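Aminotransferase class-III (Sphaerobacter thermophilus DSM 20745, PDB 6K8H) belongs to the class-III aminotransferase family, an omega-transaminase of the pyridoxal-phosphate-dependent aminotransferase clan, modelled here as an assembly of two chains. Local coordinates at residues L74-A79 and M332-P337; L65-N70 and T423-P428; D341-L346 and Y370-H375; R401-L406 and I411-A416. All blocks are in the same frame, centred on the assembly; numbering follows the deposited sequence.

Contact 1: residues L74-A79 and M332-P337; sequences LIHGHA and MRKLTP
Ile75 and His76 occupy the two central positions of a type I beta turn from Leu74 to Gly77, closed by Gly77 N on Leu74 O, and they face Lys334 and Leu335 at the C-terminal side of helix 322-334. The backbones stay well apart: Ile75 CA lies 8.8 Å from Leu335 CA, so side chains must bridge the gap, and no hydrogen bond crosses between the segments. The imidazole of His76 reaches into that gap. Lys334 lies over it, with CE 4.0 Å from the ring centroid and only 3° off the normal, a CH-pi contact over the centre of the face. Closer to the lysine backbone, Lys334 CB packs 3.6 Å from His76 NE2. Ile75 CG2 lies against the opposite face, nearer its rim, and the ring is thus held between two aliphatic groups. Its rotation is fixed further by hydrogen bonds at both nitrogens, ND1 to Thr423 OG1 and NE2 to Ala331 O. Bends at chi3 (56°) and chi4 (88°) fold the lysine chain across the imidazole on its way to a salt bridge between NZ and Asp82. Beside the ring Ile75 and Leu335 meet tip to tip, CD1 of the isoleucine 3.8 Å from CD2 of the leucine. The bound (5-hydroxy-4,6-dimethylpyridin-3-yl)methyl dihydrogen phosphate (PLR) is about 14 Å from the Ile75 side chain. Away from that ligand, a type I beta turn with a buried histidine in CH-pi contact joins the loop between helices 69-72 and 81-91 to the C-terminal end of helix 322-334.

Contact 2: residues L65-N70 and T423-P428; sequences LDFVNN and TPMGVP
Met425 sets out with CG beside its backbone N (chi1 -73°) and then runs fully extended, which carries its terminal methyl across to Phe67. The phenylalanine also has CG beside the backbone N, chi1 -70°, and turns one face of its ring to meet that methyl. Met425 CE stands 3.7 Å from the centroid of the Phe67 ring and 10° off the normal, a CH-pi contact over the middle of the face. The sulfur comes in obliquely, SD being 4.4 Å from the same Phe67 centroid, so methyl and sulfur together make a Met-aromatic contact. The same methyl also comes close to the backbone, with Met425 CE 3.2 Å from Asp66 O. Asp66 shapes the chain just beyond: its OD1 receives Val68 N at 2.8 Å and Asn69 N at 2.7 Å, an Asx turn and Asx motif at the exit of the strand, while Asp66 OD2 is taken by His78. Strand 63-66 runs between strands 55-58 and 411-412 in the mixed sheet. Around the methionine contact, Phe433 of helix 427-445 meets the Phe67 ring and Leu350 of helix 337-361 packs on it, while Val68 touches Ala98 of the second subunit.

Contact 3: residues D341-L346 and Y370-H375; sequences DRLATL and YGSLFH
Gly371 and Ser372 are the two corner residues of a type II' beta turn, the tight connection of the beta hairpin formed by strands 366-370 and 373-377, and helix 337-361 rests against that turn through Leu343 and Ala344. Two backbone bonds close the hairpin, Tyr370 N to Leu373 O and Leu373 N to Tyr370 O. The first corner has a positive phi of 53°, a conformation that suits glycine. The helix comes very near here: Gly371 CA is 4.1 Å from Ala344 CA, and equally 4.1 Å from the methyl carbon CB of Ala344. One step along, Leu343 CB meets Ser372 CB at 3.9 Å. The serine torsion, chi1 54°, sets OG between its own backbone N and carbonyl carbon, where it hydrogen-bonds Arg261 NH2. A water donates to Gly371 O at 3.1 Å and lies 2.5 Å from Ala344 O, a distance so short that this second bond is doubtful in its details. Arg351 NH1, from farther along the same helix, adds a weak bond to Gly371 O. No direct hydrogen bond joins 341-346 to 370-375, so their contact depends on close backbone fit and on a water that appears to bridge two carbonyls, each an acceptor.

Contact 4: residues R401-L406 and I411-A416; sequences RVHEAL and IFITPA
Ile411 N donates to Leu406 O over 3.0 Å at an N-H...O angle of 150°. One turn earlier on the helix, His403 NE2 gives a weaker bond to Ile413 O, 2.9 Å long but bent to 127°, the acceptor lying at the ring edge. A first torsion of 172° places the His403 ring opposite its backbone N and lets it reach across to the residues that follow strand 411-412. The two bonds span a helix-to-strand connection: helix 393-408 runs through a short turn into strand 411-412, the outermost strand on its side, within this chain, of the mixed sheet, parallel to strand 63-66. Over one face of the imidazole sits Pro415, its CA 3.9 Å from the His403 centroid in a CH-pi contact. Ile413 CG2 packs 3.8 Å from His403 CD2 and also touches Leu406, whose CD1 lies 4.1 Å away from that same CG2. Leu406 and Ile411 pack beside the first hydrogen bond, CB of the leucine 4.1 Å from CB of the isoleucine. Farther out, Ile411 packs on Ala436 of helix 427-445, Ile413 on Phe374 of strand 373-377, and Phe412 on Met99 of the second subunit.

How the contacts relate
From the N terminus the chain first reaches 65-70, whose partner 423-428 comes more than 350 residues later; contact 2 therefore closes a long loop that encloses the other three. Within it, contact 1 spans from the turn at 74-79 to helix 322-334, contact 3 follows between helix 337-361 and the hairpin, and contact 4 closes a short helix-to-strand connection. These three lie in series and do not cross. Contact 2 is the hub: it touches contact 1 through His78 and His76, contact 3 through Arg342 on the carbonyls of Thr423 and Met425, and contact 4 through pairing of strands 63-66 and 411-412. Contacts 1 and 3 meet at Leu343; contacts 3 and 4 meet through Phe374 and Ile413.

Contact 1: residues L74-A79 and M332-P337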
loop_
_atom_site.group_PDB
_atom_site.type_symbol
_atom_site.label_atom_id
_atom_site.label_comp_id
_atom_site.label_asym_id
_atom_site.label_seq_id
_atom_site.Cartn_x
_atom_site.Cartn_y
_atom_site.Cartn_z
ATOM N N LEU B 74 13.911 6.030 7.051
ATOM C CA LEU B 74 15.286 5.855 6.580
ATOM C C LEU B 74 16.236 6.013 7.762
ATOM O O LEU B 74 16.919 7.023 7.931
ATOM C CB LEU B 74 15.591 6.829 5.441
ATOM C CG LEU B 74 15.198 6.270 4.066
ATOM C CD1 LEU B 74 13.669 6.113 3.933
ATOM C CD2 LEU B 74 15.752 7.153 2.971
ATOM N N ILE B 75 16.297 4.960 8.575
ATOM C CA ILE B 75 17.135 5.000 9.767
ATOM C C ILE B 75 18.612 5.088 9.405
ATOM O O ILE B 75 19.421 5.506 10.236
ATOM C CB ILE B 75 16.814 3.787 10.664
ATOM C CG1 ILE B 75 17.520 3.912 12.032
ATOM C CG2 ILE B 75 17.130 2.484 9.937
ATOM C CD1 ILE B 75 16.757 3.250 13.166
ATOM N N HIS B 76 19.001 4.688 8.192
ATOM C CA HIS B 76 20.392 4.815 7.766
ATOM C C HIS B 76 20.642 6.055 6.919
ATOM O O HIS B 76 21.709 6.171 6.309
ATOM C CB HIS B 76 20.848 3.561 7.019
ATOM C CG HIS B 76 20.817 2.331 7.868
ATOM N ND1 HIS B 76 21.529 2.223 9.044
ATOM C CD2 HIS B 76 20.133 1.174 7.735
ATOM C CE1 HIS B 76 21.298 1.042 9.589
ATOM N NE2 HIS B 76 20.446 0.389 8.818
ATOM N N GLY B 77 19.692 6.977 6.859
ATOM C CA GLY B 77 19.910 8.213 6.127
ATOM C C GLY B 77 19.820 8.011 4.627
ATOM O O GLY B 77 19.284 7.023 4.145
ATOM N N HIS B 78 20.383 8.962 3.883
ATOM C CA HIS B 78 20.189 9.022 2.438
ATOM C C HIS B 78 21.274 8.263 1.689
ATOM O O HIS B 78 22.458 8.355 2.024
ATOM C CB HIS B 78 20.182 10.470 1.944
ATOM C CG HIS B 78 19.062 11.289 2.495
ATOM N ND1 HIS B 78 17.785 11.255 1.974
ATOM C CD2 HIS B 78 19.019 12.143 3.543
ATOM C CE1 HIS B 78 17.009 12.066 2.667
ATOM N NE2 HIS B 78 17.733 12.622 3.619
ATOM N N ALA B 79 20.856 7.526 0.658
ATOM C CA ALA B 79 21.769 6.837 -0.255
ATOM C C ALA B 79 22.806 6.009 0.503
ATOM O O ALA B 79 24.014 6.090 0.255
ATOM C CB ALA B 79 22.458 7.830 -1.196
ATOM N N MET B 332 18.103 -3.911 8.234
ATOM C CA MET B 332 17.956 -4.489 9.561
ATOM C C MET B 332 19.250 -5.140 10.024
ATOM O O MET B 332 19.613 -5.021 11.197
ATOM C CB MET B 332 16.802 -5.491 9.570
ATOM C CG MET B 332 15.440 -4.874 9.304
ATOM S SD MET B 332 15.040 -3.489 10.399
ATOM C CE MET B 332 14.787 -4.360 11.948
ATOM N N ARG B 333 19.969 -5.823 9.123
ATOM C CA ARG B 333 21.222 -6.450 9.532
ATOM C C ARG B 333 22.231 -5.420 10.001
ATOM O O ARG B 333 23.069 -5.727 10.855
ATOM C CB ARG B 333 21.827 -7.276 8.398
ATOM C CG ARG B 333 21.291 -8.708 8.345
ATOM C CD ARG B 333 21.926 -9.509 7.203
ATOM N NE ARG B 333 21.332 -10.844 7.142
ATOM C CZ ARG B 333 21.516 -11.708 6.148
ATOM N NH1 ARG B 333 22.281 -11.374 5.113
ATOM N NH2 ARG B 333 20.926 -12.903 6.187
ATOM N N LYS B 334 22.189 -4.207 9.435
ATOM C CA LYS B 334 23.065 -3.134 9.894
ATOM C C LYS B 334 22.662 -2.551 11.243
ATOM O O LYS B 334 23.490 -1.881 11.877
ATOM C CB LYS B 334 23.121 -2.024 8.843
ATOM C CG LYS B 334 23.838 -2.450 7.571
ATOM C CD LYS B 334 23.612 -1.480 6.404
ATOM C CE LYS B 334 24.012 -0.068 6.744
ATOM N NZ LYS B 334 25.450 0.205 6.461
ATOM N N LEU B 335 21.412 -2.752 11.682
ATOM C CA LEU B 335 20.929 -2.291 12.990
ATOM C C LEU B 335 21.192 -3.382 14.023
ATOM O O LEU B 335 20.327 -4.198 14.345
ATOM C CB LEU B 335 19.445 -1.956 12.942
ATOM C CG LEU B 335 18.918 -0.652 12.380
ATOM C CD1 LEU B 335 17.390 -0.690 12.486
ATOM C CD2 LEU B 335 19.497 0.548 13.113
ATOM N N THR B 336 22.422 -3.408 14.518
ATOM C CA THR B 336 22.890 -4.353 15.528
ATOM C C THR B 336 22.640 -3.812 16.926
ATOM O O THR B 336 22.365 -2.623 17.102
ATOM C CB THR B 336 24.378 -4.582 15.328
ATOM O OG1 THR B 336 25.048 -3.324 15.498
ATOM C CG2 THR B 336 24.645 -5.092 13.928
ATOM N N PRO B 337 22.775 -4.656 17.965
ATOM C CA PRO B 337 22.701 -4.132 19.343
ATOM C C PRO B 337 23.649 -2.965 19.602
ATOM O O PRO B 337 23.260 -1.985 20.268
ATOM C CB PRO B 337 23.049 -5.362 20.199
ATOM C CG PRO B 337 22.537 -6.531 19.380
ATOM C CD PRO B 337 22.810 -6.135 17.938
#

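Contact 2: residues L65-N70 and T423-P428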
loop_
_atom_site.group_PDB
_atom_site.type_symbol
_atom_site.label_atom_id
_atom_site.label_comp_id
_atom_site.label_asym_id
_atom_site.label_seq_id
_atom_site.Cartn_x
_atom_site.Cartn_y
_atom_site.Cartn_z
ATOM N N LEU B 65 20.642 19.317 7.735
ATOM C CA LEU B 65 20.720 18.026 8.411
ATOM C C LEU B 65 19.314 17.455 8.556
ATOM O O LEU B 65 18.406 18.140 9.041
ATOM C CB LEU B 65 21.377 18.178 9.783
ATOM C CG LEU B 65 22.889 18.419 9.787
ATOM C CD1 LEU B 65 23.353 18.713 11.197
ATOM C CD2 LEU B 65 23.621 17.205 9.216
ATOM N N ASP B 66 19.125 16.206 8.128
ATOM C CA ASP B 66 17.791 15.611 8.020
ATOM C C ASP B 66 17.462 14.879 9.319
ATOM O O ASP B 66 18.029 13.815 9.596
ATOM C CB ASP B 66 17.714 14.659 6.828
ATOM C CG ASP B 66 16.287 14.234 6.496
ATOM O OD1 ASP B 66 15.405 14.325 7.374
ATOM O OD2 ASP B 66 16.035 13.800 5.345
ATOM N N PHE B 67 16.576 15.468 10.126
ATOM C CA PHE B 67 16.035 14.825 11.317
ATOM C C PHE B 67 14.597 14.351 11.118
ATOM O O PHE B 67 13.883 14.119 12.099
ATOM C CB PHE B 67 16.114 15.760 12.518
ATOM C CG PHE B 67 17.510 15.990 13.003
ATOM C CD1 PHE B 67 18.335 16.900 12.365
ATOM C CD2 PHE B 67 17.999 15.296 14.095
ATOM C CE1 PHE B 67 19.639 17.128 12.822
ATOM C CE2 PHE B 67 19.291 15.505 14.555
ATOM C CZ PHE B 67 20.112 16.417 13.916
ATOM N N VAL B 68 14.153 14.217 9.873
ATOM C CA VAL B 68 12.844 13.652 9.559
ATOM C C VAL B 68 12.982 12.267 8.949
ATOM O O VAL B 68 12.298 11.333 9.363
ATOM C CB VAL B 68 12.037 14.583 8.627
ATOM C CG1 VAL B 68 10.625 14.030 8.404
ATOM C CG2 VAL B 68 11.999 15.998 9.181
ATOM N N ASN B 69 13.865 12.124 7.954
ATOM C CA ASN B 69 14.198 10.832 7.356
ATOM C C ASN B 69 12.948 10.083 6.904
ATOM O O ASN B 69 12.713 8.926 7.268
ATOM C CB ASN B 69 15.027 9.998 8.324
ATOM C CG ASN B 69 16.280 10.716 8.752
ATOM O OD1 ASN B 69 16.394 11.179 9.896
ATOM N ND2 ASN B 69 17.228 10.836 7.829
ATOM N N ASN B 70 12.142 10.774 6.100
ATOM C CA ASN B 70 10.872 10.252 5.598
ATOM C C ASN B 70 10.027 9.700 6.745
ATOM O O ASN B 70 9.534 8.569 6.713
ATOM C CB ASN B 70 11.087 9.202 4.513
ATOM C CG ASN B 70 9.917 9.138 3.558
ATOM O OD1 ASN B 70 9.243 10.142 3.359
ATOM N ND2 ASN B 70 9.658 7.967 2.982
ATOM N N THR B 423 21.765 6.689 11.355
ATOM C CA THR B 423 23.063 6.108 11.680
ATOM C C THR B 423 24.269 6.883 11.134
ATOM O O THR B 423 25.349 6.757 11.736
ATOM C CB THR B 423 23.141 4.647 11.200
ATOM O OG1 THR B 423 22.897 4.585 9.793
ATOM C CG2 THR B 423 22.141 3.759 11.949
ATOM N N PRO B 424 24.190 7.671 10.050
ATOM C CA PRO B 424 25.349 8.509 9.698
ATOM C C PRO B 424 25.650 9.586 10.724
ATOM O O PRO B 424 26.704 10.230 10.626
ATOM C CB PRO B 424 24.949 9.125 8.346
ATOM C CG PRO B 424 23.965 8.185 7.787
ATOM C CD PRO B 424 23.183 7.694 8.968
ATOM N N MET B 425 24.771 9.813 11.697
ATOM C CA MET B 425 24.978 10.893 12.649
ATOM C C MET B 425 25.942 10.501 13.754
ATOM O O MET B 425 26.045 9.334 14.145
ATOM C CB MET B 425 23.656 11.331 13.282
ATOM C CG MET B 425 22.769 12.112 12.353
ATOM S SD MET B 425 21.195 12.552 13.124
ATOM C CE MET B 425 20.429 13.406 11.748
ATOM N N GLY B 426 26.642 11.508 14.263
ATOM C CA GLY B 426 27.453 11.382 15.449
ATOM C C GLY B 426 27.289 12.589 16.352
ATOM O O GLY B 426 26.332 13.364 16.217
ATOM N N VAL B 427 28.217 12.743 17.298
ATOM C CA VAL B 427 28.182 13.918 18.174
ATOM C C VAL B 427 28.178 15.230 17.395
ATOM O O VAL B 427 27.452 16.156 17.797
ATOM C CB VAL B 427 29.324 13.831 19.208
ATOM C CG1 VAL B 427 29.545 15.166 19.892
ATOM C CG2 VAL B 427 29.005 12.745 20.219
ATOM N N PRO B 428 28.957 15.402 16.310
ATOM C CA PRO B 428 28.891 16.695 15.597
ATOM C C PRO B 428 27.493 17.054 15.106
ATOM O O PRO B 428 27.091 18.219 15.198
ATOM C CB PRO B 428 29.871 16.493 14.436
ATOM C CG PRO B 428 30.866 15.502 14.960
ATOM C CD PRO B 428 30.031 14.540 15.761
#

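Contact 3: residues D341-L346 and Y370-H375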
loop_
_atom_site.group_PDB
_atom_site.type_symbol
_atom_site.label_atom_id
_atom_site.label_comp_id
_atom_site.label_asym_id
_atom_site.label_seq_id
_atom_site.Cartn_x
_atom_site.Cartn_y
_atom_site.Cartn_z
ATOM N N ASP B 341 22.529 0.818 20.809
ATOM C CA ASP B 341 23.150 1.486 21.957
ATOM C C ASP B 341 23.691 2.864 21.582
ATOM O O ASP B 341 23.501 3.844 22.317
ATOM C CB ASP B 341 24.288 0.629 22.524
ATOM C CG ASP B 341 23.796 -0.611 23.253
ATOM O OD1 ASP B 341 22.573 -0.738 23.512
ATOM O OD2 ASP B 341 24.652 -1.472 23.569
ATOM N N ARG B 342 24.386 2.952 20.441
ATOM C CA ARG B 342 24.954 4.230 20.019
ATOM C C ARG B 342 23.862 5.256 19.727
ATOM O O ARG B 342 23.961 6.417 20.140
ATOM C CB ARG B 342 25.849 4.029 18.793
ATOM C CG ARG B 342 26.590 5.288 18.365
ATOM C CD ARG B 342 27.526 5.028 17.182
ATOM N NE ARG B 342 26.823 4.631 15.960
ATOM C CZ ARG B 342 26.312 5.494 15.087
ATOM N NH1 ARG B 342 26.412 6.790 15.314
ATOM N NH2 ARG B 342 25.700 5.073 13.993
ATOM N N LEU B 343 22.820 4.849 18.999
ATOM C CA LEU B 343 21.700 5.751 18.724
ATOM C C LEU B 343 21.029 6.213 20.012
ATOM O O LEU B 343 20.611 7.371 20.119
ATOM C CB LEU B 343 20.676 5.076 17.818
ATOM C CG LEU B 343 21.125 4.748 16.394
ATOM C CD1 LEU B 343 20.068 3.903 15.722
ATOM C CD2 LEU B 343 21.423 6.003 15.587
ATOM N N ALA B 344 20.901 5.323 20.995
ATOM C CA ALA B 344 20.244 5.723 22.234
ATOM C C ALA B 344 21.094 6.728 22.998
ATOM O O ALA B 344 20.571 7.691 23.571
ATOM C CB ALA B 344 19.949 4.489 23.087
ATOM N N THR B 345 22.413 6.533 23.001
ATOM C CA THR B 345 23.287 7.503 23.649
ATOM C C THR B 345 23.208 8.852 22.948
ATOM O O THR B 345 23.079 9.898 23.597
ATOM C CB THR B 345 24.714 6.976 23.679
ATOM O OG1 THR B 345 24.748 5.808 24.509
ATOM C CG2 THR B 345 25.651 8.036 24.232
ATOM N N LEU B 346 23.270 8.845 21.612
ATOM C CA LEU B 346 23.168 10.100 20.877
ATOM C C LEU B 346 21.823 10.779 21.125
ATOM O O LEU B 346 21.751 12.011 21.243
ATOM C CB LEU B 346 23.368 9.845 19.383
ATOM C CG LEU B 346 24.799 9.563 18.909
ATOM C CD1 LEU B 346 24.804 9.180 17.428
ATOM C CD2 LEU B 346 25.702 10.763 19.173
ATOM N N TYR B 370 12.790 8.302 23.151
ATOM C CA TYR B 370 13.348 7.002 23.495
ATOM C C TYR B 370 14.201 6.525 22.327
ATOM O O TYR B 370 13.847 6.753 21.168
ATOM C CB TYR B 370 12.250 5.973 23.813
ATOM C CG TYR B 370 12.839 4.716 24.420
ATOM C CD1 TYR B 370 13.391 3.723 23.616
ATOM C CD2 TYR B 370 12.893 4.553 25.799
ATOM C CE1 TYR B 370 13.963 2.596 24.170
ATOM C CE2 TYR B 370 13.460 3.426 26.366
ATOM C CZ TYR B 370 13.996 2.459 25.550
ATOM O OH TYR B 370 14.565 1.349 26.114
ATOM N N GLY B 371 15.316 5.865 22.632
ATOM C CA GLY B 371 16.216 5.459 21.564
ATOM C C GLY B 371 16.559 6.663 20.699
ATOM O O GLY B 371 16.940 7.723 21.206
ATOM N N SER B 372 16.333 6.546 19.389
ATOM C CA SER B 372 16.688 7.599 18.442
ATOM C C SER B 372 15.500 8.468 18.039
ATOM O O SER B 372 15.579 9.171 17.022
ATOM C CB SER B 372 17.328 6.992 17.189
ATOM O OG SER B 372 16.482 6.006 16.634
ATOM N N LEU B 373 14.417 8.454 18.813
ATOM C CA LEU B 373 13.248 9.285 18.565
ATOM C C LEU B 373 13.129 10.337 19.660
ATOM O O LEU B 373 13.340 10.035 20.840
ATOM C CB LEU B 373 11.971 8.435 18.532
ATOM C CG LEU B 373 11.881 7.329 17.477
ATOM C CD1 LEU B 373 10.696 6.422 17.774
ATOM C CD2 LEU B 373 11.735 7.942 16.108
ATOM N N PHE B 374 12.763 11.560 19.280
ATOM C CA PHE B 374 12.611 12.623 20.269
ATOM C C PHE B 374 11.520 13.593 19.827
ATOM O O PHE B 374 11.194 13.702 18.641
ATOM C CB PHE B 374 13.938 13.359 20.505
ATOM C CG PHE B 374 14.438 14.114 19.304
ATOM C CD1 PHE B 374 14.038 15.420 19.077
ATOM C CD2 PHE B 374 15.314 13.522 18.410
ATOM C CE1 PHE B 374 14.486 16.115 17.979
ATOM C CE2 PHE B 374 15.769 14.209 17.315
ATOM C CZ PHE B 374 15.359 15.503 17.094
ATOM N N HIS B 375 10.975 14.315 20.804
ATOM C CA HIS B 375 9.911 15.298 20.582
ATOM C C HIS B 375 10.158 16.472 21.523
ATOM O O HIS B 375 10.181 16.289 22.748
ATOM C CB HIS B 375 8.527 14.675 20.842
ATOM C CG HIS B 375 7.392 15.362 20.139
ATOM N ND1 HIS B 375 7.268 16.734 20.075
ATOM C CD2 HIS B 375 6.318 14.859 19.482
ATOM C CE1 HIS B 375 6.172 17.050 19.408
ATOM N NE2 HIS B 375 5.580 15.930 19.027
HETATM O O HOH W 1 18.105 7.340 24.076
#

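Contact 4: residues R401-L406 and I411-A416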
loop_
_atom_site.group_PDB
_atom_site.type_symbol
_atom_site.label_atom_id
_atom_site.label_comp_id
_atom_site.label_asym_id
_atom_site.label_seq_id
_atom_site.Cartn_x
_atom_site.Cartn_y
_atom_site.Cartn_z
ATOM N N ARG B 401 7.380 29.397 14.516
ATOM C CA ARG B 401 8.562 30.257 14.407
ATOM C C ARG B 401 9.847 29.454 14.623
ATOM O O ARG B 401 10.818 29.600 13.866
ATOM C CB ARG B 401 8.480 31.411 15.412
ATOM C CG ARG B 401 7.567 32.561 14.998
ATOM C CD ARG B 401 7.679 33.781 15.949
ATOM N NE ARG B 401 6.930 34.928 15.426
ATOM C CZ ARG B 401 7.369 35.717 14.448
ATOM N NH1 ARG B 401 8.556 35.496 13.894
ATOM N NH2 ARG B 401 6.627 36.729 14.018
ATOM N N VAL B 402 9.865 28.585 15.642
ATOM C CA VAL B 402 11.068 27.794 15.900
ATOM C C VAL B 402 11.369 26.885 14.713
ATOM O O VAL B 402 12.521 26.759 14.277
ATOM C CB VAL B 402 10.914 26.991 17.210
ATOM C CG1 VAL B 402 12.077 26.011 17.397
ATOM C CG2 VAL B 402 10.819 27.934 18.398
ATOM N N HIS B 403 10.332 26.255 14.151
ATOM C CA HIS B 403 10.535 25.350 13.024
ATOM C C HIS B 403 11.065 26.093 11.800
ATOM O O HIS B 403 12.014 25.638 11.150
ATOM C CB HIS B 403 9.229 24.624 12.697
ATOM C CG HIS B 403 9.289 23.809 11.444
ATOM N ND1 HIS B 403 8.838 24.277 10.229
ATOM C CD2 HIS B 403 9.757 22.560 11.217
ATOM C CE1 HIS B 403 9.022 23.350 9.306
ATOM N NE2 HIS B 403 9.574 22.296 9.879
ATOM N N GLU B 404 10.469 27.248 11.478
ATOM C CA GLU B 404 10.929 28.021 10.327
ATOM C C GLU B 404 12.378 28.479 10.502
ATOM O O GLU B 404 13.185 28.402 9.559
ATOM C CB GLU B 404 9.993 29.215 10.107
ATOM C CG GLU B 404 10.374 30.135 8.951
ATOM C CD GLU B 404 10.074 29.546 7.576
ATOM O OE1 GLU B 404 9.478 28.445 7.485
ATOM O OE2 GLU B 404 10.437 30.193 6.568
ATOM N N ALA B 405 12.740 28.933 11.708
ATOM C CA ALA B 405 14.126 29.338 11.945
ATOM C C ALA B 405 15.079 28.156 11.816
ATOM O O ALA B 405 16.156 28.279 11.213
ATOM C CB ALA B 405 14.267 29.991 13.320
ATOM N N LEU B 406 14.701 26.998 12.376
ATOM C CA LEU B 406 15.537 25.810 12.224
ATOM C C LEU B 406 15.737 25.481 10.748
ATOM O O LEU B 406 16.861 25.214 10.311
ATOM C CB LEU B 406 14.923 24.614 12.970
ATOM C CG LEU B 406 15.082 24.603 14.498
ATOM C CD1 LEU B 406 14.230 23.501 15.147
ATOM C CD2 LEU B 406 16.557 24.458 14.883
ATOM N N ILE B 411 18.619 22.897 9.551
ATOM C CA ILE B 411 17.972 21.795 10.263
ATOM C C ILE B 411 16.591 21.538 9.660
ATOM O O ILE B 411 15.754 22.445 9.584
ATOM C CB ILE B 411 17.846 22.075 11.772
ATOM C CG1 ILE B 411 19.217 22.343 12.411
ATOM C CG2 ILE B 411 17.155 20.898 12.463
ATOM C CD1 ILE B 411 20.099 21.113 12.536
ATOM N N PHE B 412 16.351 20.299 9.257
ATOM C CA PHE B 412 15.066 19.857 8.730
ATOM C C PHE B 412 14.436 18.951 9.780
ATOM O O PHE B 412 14.936 17.850 10.030
ATOM C CB PHE B 412 15.261 19.135 7.394
ATOM C CG PHE B 412 13.998 18.570 6.793
ATOM C CD1 PHE B 412 12.831 19.317 6.727
ATOM C CD2 PHE B 412 14.000 17.292 6.257
ATOM C CE1 PHE B 412 11.671 18.779 6.163
ATOM C CE2 PHE B 412 12.860 16.739 5.695
ATOM C CZ PHE B 412 11.687 17.492 5.643
ATOM N N ILE B 413 13.353 19.419 10.405
ATOM C CA ILE B 413 12.621 18.657 11.410
ATOM C C ILE B 413 11.136 18.813 11.096
ATOM O O ILE B 413 10.741 19.681 10.317
ATOM C CB ILE B 413 12.949 19.108 12.860
ATOM C CG1 ILE B 413 12.528 18.036 13.880
ATOM C CG2 ILE B 413 12.337 20.481 13.150
ATOM C CD1 ILE B 413 13.221 18.156 15.225
ATOM N N THR B 414 10.307 17.931 11.667
ATOM C CA THR B 414 8.877 18.048 11.422
ATOM C C THR B 414 8.323 19.331 12.037
ATOM O O THR B 414 8.890 19.875 12.992
ATOM C CB THR B 414 8.102 16.854 11.982
ATOM O OG1 THR B 414 8.180 16.844 13.414
ATOM C CG2 THR B 414 8.625 15.541 11.406
ATOM N N PRO B 415 7.194 19.818 11.524
ATOM C CA PRO B 415 6.576 21.010 12.129
ATOM C C PRO B 415 6.270 20.859 13.610
ATOM O O PRO B 415 6.273 21.863 14.329
ATOM C CB PRO B 415 5.297 21.190 11.308
ATOM C CG PRO B 415 5.637 20.594 9.969
ATOM C CD PRO B 415 6.541 19.427 10.257
ATOM N N ALA B 416 6.023 19.642 14.102
ATOM C CA ALA B 416 5.739 19.482 15.521
ATOM C C ALA B 416 7.002 19.500 16.374
ATOM O O ALA B 416 6.893 19.536 17.604
ATOM C CB ALA B 416 4.966 18.172 15.767
#